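Local coordinates for N-terminal acetyltransferase-like protein (Chaetomium thermophilum, PDB 5NNP) that probably serves as the helical-repeat auxiliary subunit of an N-terminal acetyltransferase complex, packing against another protein chain, at residues L222-S233 against A244-H255. Numbering follows the deposited sequence.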
loop_
_atom_site.group_PDB
_atom_site.type_symbol
_atom_site.label_atom_id
_atom_site.label_comp_id
_atom_site.label_asym_id
_atom_site.label_seq_id
_atom_site.Cartn_x
_atom_site.Cartn_y
_atom_site.Cartn_z
ATOM N N LEU A 222 -16.147 -15.822 -1.962
ATOM C CA LEU A 222 -15.323 -15.734 -0.758
ATOM C C LEU A 222 -15.887 -14.749 0.275
ATOM O O LEU A 222 -15.821 -14.982 1.488
ATOM C CB LEU A 222 -13.896 -15.331 -1.129
ATOM C CG LEU A 222 -12.945 -15.111 0.047
ATOM C CD1 LEU A 222 -12.629 -16.431 0.734
ATOM C CD2 LEU A 222 -11.665 -14.406 -0.395
ATOM N N ALA A 223 -16.430 -13.638 -0.209
ATOM C CA ALA A 223 -16.992 -12.639 0.674
ATOM C C ALA A 223 -18.185 -13.206 1.439
ATOM O O ALA A 223 -18.282 -13.041 2.659
ATOM C CB ALA A 223 -17.396 -11.418 -0.109
ATOM N N VAL A 224 -19.092 -13.871 0.722
ATOM C CA VAL A 224 -20.257 -14.469 1.357
ATOM C C VAL A 224 -19.787 -15.489 2.389
ATOM O O VAL A 224 -20.311 -15.565 3.496
ATOM C CB VAL A 224 -21.200 -15.143 0.333
ATOM C CG1 VAL A 224 -22.242 -16.008 1.034
ATOM C CG2 VAL A 224 -21.893 -14.111 -0.523
ATOM N N MET A 225 -18.771 -16.259 2.036
ATOM C CA MET A 225 -18.325 -17.322 2.921
ATOM C C MET A 225 -17.632 -16.784 4.162
ATOM O O MET A 225 -17.794 -17.341 5.247
ATOM C CB MET A 225 -17.401 -18.276 2.173
ATOM C CG MET A 225 -18.125 -19.110 1.146
ATOM S SD MET A 225 -17.006 -20.222 0.286
ATOM C CE MET A 225 -18.132 -20.797 -1.003
ATOM N N GLU A 226 -16.864 -15.708 4.003
ATOM C CA GLU A 226 -16.148 -15.139 5.138
ATOM C C GLU A 226 -17.079 -14.351 6.064
ATOM O O GLU A 226 -16.964 -14.451 7.289
ATOM C CB GLU A 226 -14.991 -14.266 4.656
ATOM C CG GLU A 226 -13.767 -15.081 4.239
ATOM C CD GLU A 226 -12.527 -14.239 4.054
ATOM O OE1 GLU A 226 -12.672 -13.012 3.855
ATOM O OE2 GLU A 226 -11.408 -14.805 4.102
ATOM N N LEU A 227 -18.010 -13.597 5.480
ATOM C CA LEU A 227 -19.026 -12.898 6.266
ATOM C C LEU A 227 -19.879 -13.893 7.066
ATOM O O LEU A 227 -20.147 -13.684 8.255
ATOM C CB LEU A 227 -19.913 -12.033 5.363
ATOM C CG LEU A 227 -19.237 -10.823 4.716
ATOM C CD1 LEU A 227 -20.166 -10.169 3.720
ATOM C CD2 LEU A 227 -18.827 -9.816 5.759
ATOM N N ARG A 228 -20.287 -14.985 6.426
ATOM C CA ARG A 228 -21.093 -15.977 7.128
ATOM C C ARG A 228 -20.351 -16.523 8.360
ATOM O O ARG A 228 -20.925 -16.610 9.446
ATOM C CB ARG A 228 -21.503 -17.119 6.185
ATOM C CG ARG A 228 -22.232 -18.275 6.873
ATOM C CD ARG A 228 -23.226 -18.994 5.952
ATOM N NE ARG A 228 -22.605 -19.478 4.729
ATOM C CZ ARG A 228 -23.074 -19.244 3.508
ATOM N NH1 ARG A 228 -24.186 -18.548 3.350
ATOM N NH2 ARG A 228 -22.424 -19.710 2.444
ATOM N N ALA A 229 -19.076 -16.868 8.208
ATOM C CA ALA A 229 -18.337 -17.455 9.325
ATOM C C ALA A 229 -18.121 -16.434 10.426
ATOM O O ALA A 229 -18.321 -16.725 11.606
ATOM C CB ALA A 229 -16.996 -18.021 8.860
ATOM N N SER A 230 -17.715 -15.237 10.028
ATOM C CA SER A 230 -17.498 -14.149 10.961
ATOM C C SER A 230 -18.732 -13.867 11.828
ATOM O O SER A 230 -18.620 -13.724 13.047
ATOM C CB SER A 230 -17.085 -12.890 10.205
ATOM O OG SER A 230 -16.866 -11.822 11.102
ATOM N N TYR A 231 -19.903 -13.801 11.206
ATOM C CA TYR A 231 -21.134 -13.476 11.930
ATOM C C TYR A 231 -21.552 -14.603 12.857
ATOM O O TYR A 231 -21.936 -14.371 14.011
ATOM C CB TYR A 231 -22.280 -13.198 10.963
ATOM C CG TYR A 231 -22.114 -11.992 10.078
ATOM C CD1 TYR A 231 -21.328 -10.920 10.467
ATOM C CD2 TYR A 231 -22.770 -11.919 8.854
ATOM C CE1 TYR A 231 -21.196 -9.810 9.660
ATOM C CE2 TYR A 231 -22.643 -10.814 8.040
ATOM C CZ TYR A 231 -21.857 -9.760 8.446
ATOM O OH TYR A 231 -21.733 -8.659 7.630
ATOM N N LEU A 232 -21.525 -15.827 12.336
ATOM C CA LEU A 232 -21.881 -16.978 13.151
ATOM C C LEU A 232 -20.995 -17.049 14.389
ATOM O O LEU A 232 -21.485 -17.309 15.488
ATOM C CB LEU A 232 -21.767 -18.277 12.356
ATOM C CG LEU A 232 -22.829 -18.558 11.296
ATOM C CD1 LEU A 232 -22.502 -19.844 10.552
ATOM C CD2 LEU A 232 -24.224 -18.635 11.907
ATOM N N SER A 233 -19.696 -16.799 14.220
ATOM C CA SER A 233 -18.777 -16.908 15.350
ATOM C C SER A 233 -19.090 -15.837 16.390
ATOM O O SER A 233 -19.176 -16.137 17.579
ATOM C CB SER A 233 -17.316 -16.826 14.905
ATOM O OG SER A 233 -17.050 -15.648 14.175
ATOM N N ALA A 244 -18.840 -23.549 8.761
ATOM C CA ALA A 244 -18.499 -22.439 7.879
ATOM C C ALA A 244 -17.001 -22.317 7.665
ATOM O O ALA A 244 -16.547 -22.044 6.554
ATOM C CB ALA A 244 -19.056 -21.136 8.435
ATOM N N TYR A 245 -16.236 -22.513 8.731
ATOM C CA TYR A 245 -14.784 -22.444 8.642
ATOM C C TYR A 245 -14.226 -23.649 7.884
ATOM O O TYR A 245 -13.205 -23.538 7.187
ATOM C CB TYR A 245 -14.163 -22.337 10.034
ATOM C CG TYR A 245 -14.217 -20.933 10.581
ATOM C CD1 TYR A 245 -13.513 -19.897 9.960
ATOM C CD2 TYR A 245 -14.990 -20.625 11.695
ATOM C CE1 TYR A 245 -13.566 -18.587 10.446
ATOM C CE2 TYR A 245 -15.049 -19.321 12.190
ATOM C CZ TYR A 245 -14.334 -18.310 11.558
ATOM O OH TYR A 245 -14.373 -17.029 12.047
ATOM N N ARG A 246 -14.915 -24.784 7.989
ATOM C CA ARG A 246 -14.549 -25.944 7.194
ATOM C C ARG A 246 -14.712 -25.654 5.704
ATOM O O ARG A 246 -13.852 -26.021 4.898
ATOM C CB ARG A 246 -15.377 -27.162 7.594
ATOM C CG ARG A 246 -14.933 -27.780 8.890
ATOM C CD ARG A 246 -15.562 -29.132 9.115
ATOM N NE ARG A 246 -14.688 -29.953 9.949
ATOM C CZ ARG A 246 -14.797 -30.067 11.266
ATOM N NH1 ARG A 246 -15.768 -29.425 11.908
ATOM N NH2 ARG A 246 -13.943 -30.828 11.936
ATOM N N ALA A 247 -15.809 -24.991 5.341
ATOM C CA ALA A 247 -16.037 -24.576 3.953
ATOM C C ALA A 247 -14.899 -23.703 3.416
ATOM O O ALA A 247 -14.442 -23.887 2.281
ATOM C CB ALA A 247 -17.352 -23.842 3.834
ATOM N N LEU A 248 -14.440 -22.765 4.243
ATOM C CA LEU A 248 -13.362 -21.868 3.851
ATOM C C LEU A 248 -12.035 -22.616 3.749
ATOM O O LEU A 248 -11.207 -22.314 2.878
ATOM C CB LEU A 248 -13.246 -20.702 4.836
ATOM C CG LEU A 248 -14.338 -19.630 4.710
ATOM C CD1 LEU A 248 -14.470 -18.820 5.995
ATOM C CD2 LEU A 248 -14.064 -18.702 3.518
ATOM N N LEU A 249 -11.840 -23.603 4.622
ATOM C CA LEU A 249 -10.587 -24.352 4.632
ATOM C C LEU A 249 -10.474 -25.169 3.365
ATOM O O LEU A 249 -9.403 -25.241 2.754
ATOM C CB LEU A 249 -10.489 -25.270 5.850
ATOM C CG LEU A 249 -9.990 -24.653 7.155
ATOM C CD1 LEU A 249 -10.185 -25.634 8.290
ATOM C CD2 LEU A 249 -8.528 -24.250 7.027
ATOM N N ASP A 250 -11.590 -25.785 2.980
ATOM C CA ASP A 250 -11.648 -26.562 1.756
ATOM C C ASP A 250 -11.356 -25.678 0.541
ATOM O O ASP A 250 -10.833 -26.153 -0.457
ATOM C CB ASP A 250 -13.009 -27.245 1.624
ATOM C CG ASP A 250 -13.154 -28.441 2.545
ATOM O OD1 ASP A 250 -12.222 -29.269 2.586
ATOM O OD2 ASP A 250 -14.196 -28.563 3.229
ATOM N N ARG A 251 -11.696 -24.395 0.634
ATOM C CA ARG A 251 -11.457 -23.434 -0.445
ATOM C C ARG A 251 -9.990 -22.982 -0.477
ATOM O O ARG A 251 -9.422 -22.726 -1.535
ATOM C CB ARG A 251 -12.385 -22.219 -0.286
ATOM C CG ARG A 251 -12.309 -21.143 -1.400
ATOM C CD ARG A 251 -13.066 -19.871 -0.975
ATOM N NE ARG A 251 -13.156 -18.861 -2.028
ATOM C CZ ARG A 251 -13.944 -18.965 -3.102
ATOM N NH1 ARG A 251 -14.695 -20.041 -3.273
ATOM N NH2 ARG A 251 -13.976 -17.998 -4.014
ATOM N N ASN A 252 -9.379 -22.874 0.690
ATOM C CA ASN A 252 -8.038 -22.323 0.772
ATOM C C ASN A 252 -7.381 -22.835 2.034
ATOM O O ASN A 252 -7.390 -22.159 3.064
ATOM C CB ASN A 252 -8.091 -20.786 0.737
ATOM C CG ASN A 252 -6.725 -20.129 0.932
ATOM O OD1 ASN A 252 -5.694 -20.804 0.991
ATOM N ND2 ASN A 252 -6.719 -18.796 1.030
ATOM N N PRO A 253 -6.825 -24.053 1.958
ATOM C CA PRO A 253 -6.205 -24.768 3.072
ATOM C C PRO A 253 -4.997 -24.037 3.636
ATOM O O PRO A 253 -4.427 -24.480 4.631
ATOM C CB PRO A 253 -5.802 -26.101 2.443
ATOM C CG PRO A 253 -6.770 -26.279 1.338
ATOM C CD PRO A 253 -6.950 -24.910 0.771
ATOM N N GLU A 254 -4.646 -22.912 3.028
ATOM C CA GLU A 254 -3.399 -22.216 3.330
ATOM C C GLU A 254 -3.586 -20.953 4.188
ATOM O O GLU A 254 -2.648 -20.180 4.373
ATOM C CB GLU A 254 -2.709 -21.844 2.018
ATOM C CG GLU A 254 -1.273 -22.264 1.937
ATOM C CD GLU A 254 -1.083 -23.734 2.250
ATOM O OE1 GLU A 254 -1.949 -24.544 1.848
ATOM O OE2 GLU A 254 -0.065 -24.072 2.901
ATOM N N HIS A 255 -4.790 -20.746 4.708
ATOM C CA HIS A 255 -5.108 -19.497 5.389
ATOM C C HIS A 255 -5.273 -19.669 6.919
ATOM O O HIS A 255 -6.338 -20.088 7.384
ATOM C CB HIS A 255 -6.377 -18.913 4.765
ATOM C CG HIS A 255 -6.701 -17.527 5.226
ATOM N ND1 HIS A 255 -7.828 -17.233 5.961
ATOM C CD2 HIS A 255 -6.048 -16.355 5.053
ATOM C CE1 HIS A 255 -7.856 -15.939 6.222
ATOM N NE2 HIS A 255 -6.784 -15.384 5.686
HETATM O O HOH W 1 -18.041 -20.117 5.002
#
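Leu-248 is the knob of this helix pair: its side chain drops among Leu-222, Met-225, Glu-226 and Ala-229. With CG anti to its carbonyl carbon (chi1 -75°), its two methyls are spread over the neighbouring helix. CD2 meets Met-225 CB at 3.6 Å and the aliphatic CG of Glu-226, while CD1 leans on the methyl of Ala-229. Where the CA atoms of Ala-229 and Ala-244 are 5.2 Å apart, the two put CB against CB at 3.8 Å. The same Ala-229 methyl lies over one face of the Tyr-245 ring, a CH-pi contact 3.9 Å from the centroid and 14° off the ring normal; Ser-233 CB lies at the ring's edge. A water joins the two backbones beside this alanine pair, donating to Met-225 O and to Ala-244 O.

At the other end, Arg-251 stretches out from CG to NE and passes obliquely over Leu-222, whose CD1 sits 3.7 Å from Arg-251 NE. Its guanidinium lays one face over the backbone N of Leu-222, offset toward the rim, without a hydrogen bond. The Met-225 thioether runs across the arginine stem at about a right angle, with SD 4.2 Å from Arg-251 CD. Arg-251 NH2 forms a salt bridge with an acidic side chain of another protein's chain, and Glu-226 OE2 bonds to Tyr-258 of the next helix. An alanine in place of Arg-251 would probably leave that acidic group without its mate and strip Leu-222 of cover on this side.

The axes of 222-233 and 244-251 run roughly antiparallel, 147° between their N-to-C directions, a helical hairpin of the TPR-like superhelix. Aliphatic and aromatic surfaces hold it together, and Arg-251 serves both fold and interface, its stem packed here while its guanidinium reaches another protein.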